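Particle-associated glycoside hydrolase (Acinetobacter phage Fri1, PDB 6C72) degrades the capsular polysaccharide of its Acinetobacter baumannii host as a trimeric, zinc-binding tailspike, probably by glycosidic cleavage during virus entry. Local coordinates at residues C377-L382 and N401-K406; K409-N414 and N426-T431; I513-A518 and V530-N535; S526-E531 and Y554-S559. All coordinates share one frame; numbering follows the deposited sequence.

Interaction 1 of 4, residues C377-L382 and N401-K406; sequences CEFDTL and NTLWGK. With ZN (zinc ion), chain K.
Phe379, Asp380 and Trp404 carry the contact between 377-382 and 401-406, two short strands side by side in the same direction. The backbone of Phe379 is held at both ends: its N donates to Thr402 O (2.9 Å), and its carbonyl oxygen accepts from Trp404 N (2.7 Å). Its ring lies with an edge toward Thr402 O, while CD2 meets CD1 of Leu403 at 4.0 Å, the side chains pointing the same way. Phe355 stacks on this ring from strand 354-357.

With CG beside the backbone N (chi1 -69°), the indole of Trp404 swings NE1 to OE1 of Glu378, 2.8 Å away. The acceptor lies near the indole plane and is met on its anti side; carboxylate and ring planes are 74° apart. The zinc ion sits 2.1 Å from the same OE1, so one oxygen serves both metal and indole; the ion would probably polarise it. One face of the indole is backed by CG2 of Thr402, whose hydroxyl bonds to Pro342 O of the second subunit.

Asp380 meets Lys406 in a salt bridge, OD1 to NZ at 3.0 Å. The extended lysine brings its ammonium in from above the carboxylate plane, 39° out of it, and OD2 is taken by Gly357 N. Where the strands begin, Cys377 N bonds to a lone pair of Asn401 OD1 (2.7 Å), a side-chain amide standing in for a backbone carbonyl. In-register parallel pairing, with Phe379 and Leu403 on one face, is characteristic of neighbouring coils in a parallel beta-helix, the architecture of the tailspike body.

Interaction 2 of 4, residues K409-N414 and N426-T431; sequences KGFSYN and NRFQDT
Lys409 and Thr431 approach through their main chains, CA to CA 5.1 Å, with Thr431 CA directing its hydrogen at Lys409 O over 3.2 Å (angle 150° at the hydrogen). The meeting belongs to the parallel beta-helix: 426-431 ends a strand and turns off it, whereas 409-414 leads from a loop into strand 412-413.

Outside, Lys409 and Asp430 run side by side. The lysine turns about its CB-CG bond (chi2 -73°) and is extended from there, which carries NZ to Asp430 OD2 at 3.1 Å in a salt bridge; the ammonium meets the anti side of that oxygen, 30° out of the carboxylate plane. Along the way CD passes CB of Asp430 at 3.9 Å. Lys409 NZ also bonds to Gly405 O, and Asp430 OD1 accepts from Thr452 N, so each charged group has a second partner.

Inside, the aromatic rings of Phe411 and Phe428 come together at an oblique angle, Phe428 pointing its CB toward 409-414. Leu403 and Ile423 pack against both rings, and Phe433 stacks on Phe411, making this an apolar interior next to the strand 402-403. Between salt bridge and rings lies the methyl of Thr431: CG2 rests 3.9 Å from Phe411 N and 4.0 Å from Phe411 CB. The rings themselves meet at Phe411 CD1 and Phe428 CE1, 3.9 Å apart.

Interaction 3 of 4, residues I513-A518 and V530-N535; sequences ITITGA and VELFVN
Ile515 lies across from Val530, and its side chain can be followed outward along strand 528-536. CB is 4.4 Å from CB of Val530 and lies 4.0 Å from the carbonyl oxygen of that residue, which CG1 also approaches at 4.1 Å. With CG1 beside the backbone N and the chain then nearly straight (chi2 163°), CD1 is carried past Val530 to its next neighbour on the same face, meeting CD1 of Leu532 at 4.0 Å, the two side chains crossing at a slant. Ile513 continues this apolar row, its CB close to that of Leu532 and its CD1 grazing CG2 of Val534.

The backbones are joined in both directions. Ile513 and Leu532 exchange two hydrogen bonds, N of Ile513 to O of Leu532 at 2.7 Å, and Ile515 and Val530 exchange another two; all four lie in the carbonyl planes. On the other face, Thr514 and Glu531 form the non-hydrogen-bonded pair between them. A water spans their side chains, 2.8 Å from Thr514 OG1 and donating to Glu531 OE2 at 2.9 Å. That carboxylate is held further by Lys512 at OE2, in a salt bridge, and by Asn546 at OE1.

Phe533 and Asn535 reach the third subunit, where the rings of Phe533 and Tyr529 of that chain meet edge-to-face. The whole is a regular antiparallel beta hairpin within the six-stranded sheet of the C-terminal domain, one face of which looks onto neighbouring subunits.

Interaction 4 of 4, residues S526-E531 and Y554-S559; sequences SKAYVE and YGVKYS
Tyr554 O draws two groups of the other segment: Lys527 N donates a hydrogen bond at 3.1 Å, and CA of Ser526 adds a C-H contact at 3.3 Å. The amide comes in 53° above the carbonyl plane, away from the lone pairs, yet the N-H points well at the oxygen. This bond, near the start of both segments, lies at one end of a face-to-face packing of two sheets, as in a beta-sandwich, in which strands 528-531 and 556-559 run at 19° to each other with axes 9.0 Å apart.

Beside it, Lys527 and Tyr554 lie side by side and point the same way, the lysine bent about CB-CG and its NZ lying obliquely 3.9 Å from ring atom CD2 of Tyr554. The ammonium has its main partner in Asp537 of the second subunit, a salt bridge, and also bonds to Gly525 O, so this corner faces the trimer interface. Ser526 OG is engaged by Thr576 O.

Further in, between the sheets, the side chains of Ala528, Val530 and Val556 meet. Val556 turns CG1 into the position between its backbone N and carbonyl carbon (chi1 67°), and from there CG1 touches both the methyl of Ala528, at 4.2 Å, and CG2 of Val530, at 3.9 Å. Phe577 packs against Ala528 and Val556 too. Tyr558 lies beyond, its hydroxyl bonded to Glu547 OE2 and its ring oblique to Val530, whose other methyl, CG1, meets CE2 of Tyr558 at 3.9 Å.

How the interactions relate
The four contacts fall into two pairs at different levels of the elongated tailspike. Interactions 1 and 2 have centres about 7 Å apart and occur in series along the chain, both within the parallel beta-helix: strand 402-403 pairs with 378-379 on one side and strand 422-429 on the other. Interactions 3 and 4, with centres about 8 Å apart, lie in the C-terminal domain and share Val530, Glu531 and strand 528-536, which joins its hairpin partner within one sheet while facing strand 556-561 of another. About 58 Å separates the centres of interactions 1 and 3. Residues of all four approach the second subunit, so trimer contacts recur from the beta-helix to the C-terminal domain.

Interaction 1 of 4, residues C377-L382 and N401-K406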
# COMPACT_ATOMS: atom_id res chain seq x y z
N CYS A 377 3.32 1.78 -13.87
CA CYS A 377 2.89 0.93 -14.96
C CYS A 377 3.55 1.32 -16.28
O CYS A 377 4.02 2.44 -16.46
CB CYS A 377 1.36 0.99 -15.10
SG CYS A 377 0.50 0.34 -13.68
N GLU A 378 3.55 0.38 -17.22
CA GLU A 378 4.07 0.60 -18.56
C GLU A 378 2.96 0.46 -19.59
O GLU A 378 2.10 -0.42 -19.47
CB GLU A 378 5.19 -0.38 -18.89
CG GLU A 378 6.40 -0.32 -17.98
CD GLU A 378 7.48 -1.29 -18.41
OE1 GLU A 378 7.76 -1.36 -19.63
OE2 GLU A 378 8.03 -2.01 -17.54
N PHE A 379 2.97 1.32 -20.60
CA PHE A 379 1.95 1.32 -21.64
C PHE A 379 2.62 1.29 -23.01
O PHE A 379 3.43 2.17 -23.32
CB PHE A 379 1.04 2.55 -21.50
CG PHE A 379 0.22 2.55 -20.24
CD1 PHE A 379 -1.05 1.96 -20.23
CD2 PHE A 379 0.70 3.12 -19.08
CE1 PHE A 379 -1.83 1.94 -19.07
CE2 PHE A 379 -0.08 3.11 -17.92
CZ PHE A 379 -1.34 2.51 -17.91
N ASP A 380 2.30 0.27 -23.82
CA ASP A 380 2.78 0.22 -25.20
C ASP A 380 2.02 1.18 -26.11
O ASP A 380 2.55 1.56 -27.16
CB ASP A 380 2.66 -1.20 -25.77
CG ASP A 380 3.80 -2.09 -25.35
OD1 ASP A 380 4.68 -1.63 -24.59
OD2 ASP A 380 3.81 -3.28 -25.75
N THR A 381 0.80 1.54 -25.76
CA THR A 381 -0.03 2.40 -26.59
C THR A 381 -0.77 3.37 -25.67
O THR A 381 -0.27 3.66 -24.58
CB THR A 381 -0.98 1.54 -27.45
OG1 THR A 381 -1.74 2.36 -28.34
CG2 THR A 381 -1.92 0.69 -26.58
N LEU A 382 -1.94 3.86 -26.08
CA LEU A 382 -2.75 4.75 -25.25
C LEU A 382 -2.90 4.19 -23.84
O LEU A 382 -3.16 3.00 -23.66
CB LEU A 382 -4.15 4.92 -25.84
CG LEU A 382 -4.35 5.40 -27.28
CD1 LEU A 382 -5.81 5.28 -27.62
CD2 LEU A 382 -3.85 6.83 -27.47
N ASN A 401 4.35 6.42 -14.28
CA ASN A 401 4.10 5.50 -15.37
C ASN A 401 4.91 5.93 -16.59
O ASN A 401 5.35 7.08 -16.69
CB ASN A 401 2.61 5.45 -15.72
CG ASN A 401 1.75 5.16 -14.51
OD1 ASN A 401 1.84 4.06 -13.96
ND2 ASN A 401 0.92 6.14 -14.08
N THR A 402 5.08 5.00 -17.52
CA THR A 402 5.75 5.29 -18.78
C THR A 402 4.78 4.98 -19.91
O THR A 402 4.16 3.92 -19.94
CB THR A 402 7.04 4.46 -18.90
OG1 THR A 402 7.97 4.88 -17.90
CG2 THR A 402 7.70 4.62 -20.30
N LEU A 403 4.61 5.93 -20.81
CA LEU A 403 3.91 5.69 -22.06
C LEU A 403 4.98 5.51 -23.14
O LEU A 403 5.63 6.48 -23.55
CB LEU A 403 2.93 6.81 -22.37
CG LEU A 403 1.56 6.67 -21.68
CD1 LEU A 403 1.63 6.90 -20.16
CD2 LEU A 403 0.51 7.57 -22.31
N TRP A 404 5.20 4.26 -23.56
CA TRP A 404 6.27 3.99 -24.51
C TRP A 404 5.94 4.50 -25.90
O TRP A 404 6.86 4.79 -26.68
CB TRP A 404 6.58 2.49 -24.56
CG TRP A 404 7.23 1.93 -23.31
CD1 TRP A 404 6.72 0.97 -22.47
CD2 TRP A 404 8.51 2.28 -22.78
NE1 TRP A 404 7.60 0.71 -21.45
CE2 TRP A 404 8.71 1.50 -21.62
CE3 TRP A 404 9.51 3.19 -23.17
CZ2 TRP A 404 9.86 1.60 -20.84
CZ3 TRP A 404 10.64 3.28 -22.40
CH2 TRP A 404 10.81 2.50 -21.25
N GLY A 405 4.65 4.60 -26.24
CA GLY A 405 4.27 5.06 -27.57
C GLY A 405 4.72 4.15 -28.69
O GLY A 405 5.03 4.63 -29.78
N LYS A 406 4.77 2.84 -28.45
CA LYS A 406 5.17 1.91 -29.50
C LYS A 406 4.13 1.85 -30.60
O LYS A 406 4.47 1.76 -31.79
CB LYS A 406 5.42 0.53 -28.90
CG LYS A 406 6.53 0.52 -27.84
CD LYS A 406 6.71 -0.84 -27.17
CE LYS A 406 7.66 -0.74 -25.97
NZ LYS A 406 7.62 -1.95 -25.07
ZN ZN K . 8.85 -2.77 -20.77
O HOH W 1 2.33 4.79 -24.74

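Interaction 2 of 4, residues K409-N414 and N426-T431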
# COMPACT_ATOMS: atom_id res chain seq x y z
N LYS A 409 0.43 7.14 -30.36
CA LYS A 409 1.24 8.14 -29.67
C LYS A 409 0.46 9.01 -28.69
O LYS A 409 1.07 9.84 -28.02
CB LYS A 409 1.92 9.04 -30.70
CG LYS A 409 2.76 8.30 -31.73
CD LYS A 409 4.03 7.78 -31.11
CE LYS A 409 4.97 7.18 -32.15
NZ LYS A 409 6.26 6.79 -31.51
N GLY A 410 -0.86 8.88 -28.61
CA GLY A 410 -1.64 9.74 -27.75
C GLY A 410 -1.62 9.31 -26.30
O GLY A 410 -1.20 8.22 -25.93
N PHE A 411 -2.09 10.22 -25.43
CA PHE A 411 -2.25 9.84 -24.03
C PHE A 411 -3.53 9.04 -23.83
O PHE A 411 -3.54 8.07 -23.06
CB PHE A 411 -2.24 11.07 -23.14
CG PHE A 411 -2.59 10.80 -21.71
CD1 PHE A 411 -1.63 10.37 -20.81
CD2 PHE A 411 -3.89 10.99 -21.25
CE1 PHE A 411 -1.95 10.12 -19.50
CE2 PHE A 411 -4.22 10.74 -19.93
CZ PHE A 411 -3.25 10.30 -19.05
N SER A 412 -4.60 9.42 -24.51
CA SER A 412 -5.89 8.80 -24.30
C SER A 412 -6.73 9.04 -25.54
O SER A 412 -6.41 9.86 -26.39
CB SER A 412 -6.59 9.35 -23.05
OG SER A 412 -6.80 10.74 -23.16
N TYR A 413 -7.82 8.28 -25.64
CA TYR A 413 -8.81 8.46 -26.67
C TYR A 413 -10.14 8.75 -26.00
O TYR A 413 -10.54 8.02 -25.09
CB TYR A 413 -8.91 7.21 -27.56
CG TYR A 413 -10.19 7.13 -28.35
CD1 TYR A 413 -10.41 7.95 -29.46
CD2 TYR A 413 -11.20 6.25 -27.97
CE1 TYR A 413 -11.59 7.89 -30.16
CE2 TYR A 413 -12.39 6.18 -28.67
CZ TYR A 413 -12.58 6.99 -29.76
OH TYR A 413 -13.77 6.92 -30.45
N ASN A 414 -10.80 9.84 -26.40
CA ASN A 414 -12.19 10.09 -26.01
C ASN A 414 -12.36 10.11 -24.50
O ASN A 414 -13.40 9.69 -23.97
CB ASN A 414 -13.12 9.05 -26.65
CG ASN A 414 -14.58 9.47 -26.65
OD1 ASN A 414 -14.90 10.65 -26.77
ND2 ASN A 414 -15.47 8.48 -26.52
N ASN A 426 5.57 10.92 -14.47
CA ASN A 426 5.47 10.00 -15.59
C ASN A 426 6.57 10.25 -16.63
O ASN A 426 7.13 11.34 -16.72
CB ASN A 426 4.10 10.11 -16.25
CG ASN A 426 2.97 9.78 -15.28
OD1 ASN A 426 2.68 8.61 -15.02
ND2 ASN A 426 2.35 10.80 -14.71
N ARG A 427 6.88 9.21 -17.41
CA ARG A 427 7.77 9.32 -18.55
C ARG A 427 6.95 9.21 -19.83
O ARG A 427 6.38 8.16 -20.12
CB ARG A 427 8.86 8.25 -18.52
CG ARG A 427 9.82 8.45 -17.41
CD ARG A 427 11.21 8.11 -17.88
NE ARG A 427 11.23 6.77 -18.42
CZ ARG A 427 12.33 6.05 -18.53
NH1 ARG A 427 13.49 6.56 -18.13
NH2 ARG A 427 12.28 4.82 -19.02
N PHE A 428 6.92 10.29 -20.59
CA PHE A 428 6.12 10.38 -21.81
C PHE A 428 7.06 10.28 -23.01
O PHE A 428 7.72 11.25 -23.38
CB PHE A 428 5.31 11.68 -21.83
CG PHE A 428 4.21 11.74 -20.79
CD1 PHE A 428 3.16 10.83 -20.82
CD2 PHE A 428 4.21 12.72 -19.82
CE1 PHE A 428 2.14 10.90 -19.87
CE2 PHE A 428 3.19 12.80 -18.87
CZ PHE A 428 2.16 11.89 -18.90
N GLN A 429 7.13 9.09 -23.61
CA GLN A 429 7.94 8.90 -24.80
C GLN A 429 7.06 9.14 -26.02
O GLN A 429 6.17 8.33 -26.32
CB GLN A 429 8.57 7.50 -24.87
CG GLN A 429 9.53 7.38 -26.05
CD GLN A 429 10.32 6.10 -26.04
OE1 GLN A 429 11.54 6.11 -25.83
NE2 GLN A 429 9.65 4.98 -26.29
N ASP A 430 7.31 10.26 -26.70
CA ASP A 430 6.60 10.69 -27.90
C ASP A 430 5.12 10.95 -27.65
O ASP A 430 4.36 11.09 -28.61
CB ASP A 430 6.73 9.68 -29.06
CG ASP A 430 8.16 9.53 -29.58
OD1 ASP A 430 8.94 10.50 -29.56
OD2 ASP A 430 8.49 8.43 -30.08
N THR A 431 4.69 11.01 -26.39
CA THR A 431 3.28 11.18 -26.07
C THR A 431 2.78 12.55 -26.53
O THR A 431 3.33 13.58 -26.12
CB THR A 431 3.04 11.03 -24.57
OG1 THR A 431 3.72 9.87 -24.09
CG2 THR A 431 1.54 10.90 -24.29

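Interaction 3 of 4, residues I513-A518 and V530-N535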
# COMPACT_ATOMS: atom_id res chain seq x y z
N ILE A 513 -11.19 55.14 -1.39
CA ILE A 513 -12.38 54.49 -1.94
C ILE A 513 -12.51 54.89 -3.40
O ILE A 513 -12.55 56.08 -3.72
CB ILE A 513 -13.66 54.88 -1.18
CG1 ILE A 513 -13.63 54.41 0.27
CG2 ILE A 513 -14.89 54.31 -1.90
CD1 ILE A 513 -13.19 55.43 1.25
N THR A 514 -12.57 53.91 -4.30
CA THR A 514 -12.74 54.16 -5.73
C THR A 514 -14.14 53.74 -6.15
O THR A 514 -14.54 52.61 -5.90
CB THR A 514 -11.70 53.42 -6.55
OG1 THR A 514 -10.40 53.80 -6.10
CG2 THR A 514 -11.84 53.77 -8.02
N ILE A 515 -14.87 54.66 -6.77
CA ILE A 515 -16.25 54.44 -7.17
C ILE A 515 -16.29 54.58 -8.68
O ILE A 515 -15.84 55.60 -9.22
CB ILE A 515 -17.20 55.45 -6.51
CG1 ILE A 515 -16.94 55.53 -5.01
CG2 ILE A 515 -18.65 55.05 -6.74
CD1 ILE A 515 -17.54 56.76 -4.37
N THR A 516 -16.81 53.57 -9.37
CA THR A 516 -16.89 53.66 -10.82
C THR A 516 -18.13 52.90 -11.30
O THR A 516 -18.69 52.08 -10.58
CB THR A 516 -15.60 53.14 -11.47
OG1 THR A 516 -15.62 53.40 -12.88
CG2 THR A 516 -15.44 51.67 -11.24
N GLY A 517 -18.58 53.23 -12.51
CA GLY A 517 -19.73 52.55 -13.07
C GLY A 517 -19.38 51.21 -13.70
O GLY A 517 -18.27 50.99 -14.18
N ALA A 518 -20.35 50.30 -13.70
CA ALA A 518 -20.24 49.02 -14.38
C ALA A 518 -21.64 48.62 -14.84
O ALA A 518 -22.15 47.54 -14.55
CB ALA A 518 -19.61 47.95 -13.49
N VAL A 530 -14.53 58.17 -9.30
CA VAL A 530 -14.40 59.10 -8.19
C VAL A 530 -13.52 58.45 -7.13
O VAL A 530 -13.71 57.28 -6.79
CB VAL A 530 -15.79 59.45 -7.60
CG1 VAL A 530 -15.66 60.26 -6.32
CG2 VAL A 530 -16.61 60.19 -8.64
N GLU A 531 -12.53 59.20 -6.65
CA GLU A 531 -11.67 58.74 -5.57
C GLU A 531 -11.98 59.56 -4.32
O GLU A 531 -11.96 60.79 -4.35
CB GLU A 531 -10.20 58.85 -5.96
CG GLU A 531 -9.80 57.87 -7.06
CD GLU A 531 -8.37 58.06 -7.57
OE1 GLU A 531 -7.82 59.18 -7.44
OE2 GLU A 531 -7.79 57.08 -8.07
N LEU A 532 -12.29 58.86 -3.23
CA LEU A 532 -12.49 59.48 -1.93
C LEU A 532 -11.40 59.01 -0.98
O LEU A 532 -11.02 57.83 -1.00
CB LEU A 532 -13.88 59.12 -1.36
CG LEU A 532 -15.12 59.42 -2.20
CD1 LEU A 532 -16.37 59.12 -1.42
CD2 LEU A 532 -15.15 60.87 -2.69
N PHE A 533 -10.91 59.92 -0.14
CA PHE A 533 -9.76 59.68 0.72
C PHE A 533 -10.12 60.02 2.16
O PHE A 533 -10.89 60.95 2.41
CB PHE A 533 -8.56 60.54 0.28
CG PHE A 533 -8.16 60.33 -1.15
CD1 PHE A 533 -8.85 60.95 -2.18
CD2 PHE A 533 -7.10 59.48 -1.47
CE1 PHE A 533 -8.48 60.75 -3.49
CE2 PHE A 533 -6.73 59.27 -2.79
CZ PHE A 533 -7.41 59.90 -3.80
N VAL A 534 -9.62 59.22 3.10
CA VAL A 534 -9.85 59.43 4.52
C VAL A 534 -8.57 59.12 5.28
O VAL A 534 -7.89 58.14 4.98
CB VAL A 534 -10.99 58.54 5.05
CG1 VAL A 534 -11.41 58.99 6.44
CG2 VAL A 534 -12.16 58.56 4.12
N ASN A 535 -8.27 59.91 6.30
CA ASN A 535 -7.24 59.55 7.27
C ASN A 535 -7.77 59.85 8.66
O ASN A 535 -8.37 60.90 8.89
CB ASN A 535 -5.93 60.30 7.01
CG ASN A 535 -4.72 59.60 7.62
OD1 ASN A 535 -3.67 60.21 7.83
ND2 ASN A 535 -4.86 58.31 7.90
O HOH W 2 -8.48 54.30 -8.14

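Interaction 4 of 4, residues S526-E531 and Y554-S559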
# COMPACT_ATOMS: atom_id res chain seq x y z
N SER A 526 -24.40 54.28 -15.83
CA SER A 526 -23.60 55.14 -14.98
C SER A 526 -22.24 55.42 -15.59
O SER A 526 -21.66 54.59 -16.29
CB SER A 526 -23.45 54.49 -13.61
OG SER A 526 -23.10 53.15 -13.74
N LYS A 527 -21.74 56.64 -15.36
CA LYS A 527 -20.41 57.03 -15.79
C LYS A 527 -19.77 57.82 -14.66
O LYS A 527 -20.17 58.95 -14.39
CB LYS A 527 -20.42 57.86 -17.08
CG LYS A 527 -20.60 57.08 -18.36
CD LYS A 527 -22.02 57.16 -18.81
CE LYS A 527 -22.28 56.38 -20.09
NZ LYS A 527 -23.76 56.49 -20.32
N ALA A 528 -18.77 57.23 -14.03
CA ALA A 528 -18.12 57.87 -12.90
C ALA A 528 -16.80 57.17 -12.63
O ALA A 528 -16.67 55.97 -12.86
CB ALA A 528 -19.00 57.83 -11.64
N TYR A 529 -15.83 57.96 -12.20
CA TYR A 529 -14.60 57.44 -11.60
C TYR A 529 -14.20 58.47 -10.55
O TYR A 529 -13.67 59.54 -10.87
CB TYR A 529 -13.50 57.21 -12.62
CG TYR A 529 -12.38 56.34 -12.09
CD1 TYR A 529 -11.53 56.82 -11.09
CD2 TYR A 529 -12.13 55.07 -12.61
CE1 TYR A 529 -10.50 56.04 -10.58
CE2 TYR A 529 -11.09 54.28 -12.13
CZ TYR A 529 -10.28 54.77 -11.11
OH TYR A 529 -9.24 54.00 -10.61
N VAL A 530 -14.53 58.17 -9.30
CA VAL A 530 -14.40 59.10 -8.19
C VAL A 530 -13.52 58.45 -7.13
O VAL A 530 -13.71 57.28 -6.79
CB VAL A 530 -15.79 59.45 -7.60
CG1 VAL A 530 -15.66 60.26 -6.32
CG2 VAL A 530 -16.61 60.19 -8.64
N GLU A 531 -12.53 59.20 -6.65
CA GLU A 531 -11.67 58.74 -5.57
C GLU A 531 -11.98 59.56 -4.32
O GLU A 531 -11.96 60.79 -4.35
CB GLU A 531 -10.20 58.85 -5.96
CG GLU A 531 -9.80 57.87 -7.06
CD GLU A 531 -8.37 58.06 -7.57
OE1 GLU A 531 -7.82 59.18 -7.44
OE2 GLU A 531 -7.79 57.08 -8.07
N TYR A 554 -25.33 61.08 -15.07
CA TYR A 554 -25.19 59.64 -14.83
C TYR A 554 -24.16 59.31 -13.76
O TYR A 554 -23.80 58.13 -13.61
CB TYR A 554 -24.83 58.93 -16.13
CG TYR A 554 -25.83 59.15 -17.24
CD1 TYR A 554 -27.20 58.99 -17.00
CD2 TYR A 554 -25.42 59.54 -18.51
CE1 TYR A 554 -28.13 59.19 -18.01
CE2 TYR A 554 -26.33 59.74 -19.52
CZ TYR A 554 -27.69 59.57 -19.27
OH TYR A 554 -28.60 59.77 -20.29
N GLY A 555 -23.67 60.30 -13.02
CA GLY A 555 -22.64 60.09 -12.03
C GLY A 555 -23.17 59.68 -10.67
O GLY A 555 -24.29 59.17 -10.53
N VAL A 556 -22.36 59.95 -9.65
CA VAL A 556 -22.61 59.47 -8.29
C VAL A 556 -22.51 60.66 -7.34
O VAL A 556 -21.79 61.62 -7.60
CB VAL A 556 -21.61 58.36 -7.88
CG1 VAL A 556 -20.20 58.91 -7.77
CG2 VAL A 556 -22.04 57.67 -6.59
N LYS A 557 -23.27 60.59 -6.25
CA LYS A 557 -23.21 61.56 -5.17
C LYS A 557 -22.72 60.86 -3.91
O LYS A 557 -23.03 59.69 -3.68
CB LYS A 557 -24.59 62.20 -4.94
CG LYS A 557 -25.04 63.08 -6.09
CD LYS A 557 -26.56 63.08 -6.30
CE LYS A 557 -27.35 63.82 -5.23
NZ LYS A 557 -28.77 64.15 -5.69
N TYR A 558 -21.91 61.56 -3.13
CA TYR A 558 -21.32 60.98 -1.94
C TYR A 558 -21.42 61.97 -0.79
O TYR A 558 -21.44 63.18 -1.01
CB TYR A 558 -19.87 60.56 -2.17
CG TYR A 558 -19.04 61.65 -2.81
CD1 TYR A 558 -18.39 62.60 -2.03
CD2 TYR A 558 -18.93 61.74 -4.19
CE1 TYR A 558 -17.65 63.59 -2.60
CE2 TYR A 558 -18.18 62.73 -4.77
CZ TYR A 558 -17.55 63.66 -3.96
OH TYR A 558 -16.81 64.66 -4.52
N SER A 559 -21.47 61.44 0.42
CA SER A 559 -21.60 62.27 1.62
C SER A 559 -21.00 61.51 2.79
O SER A 559 -21.23 60.31 2.95
CB SER A 559 -23.05 62.63 1.91
OG SER A 559 -23.18 63.21 3.19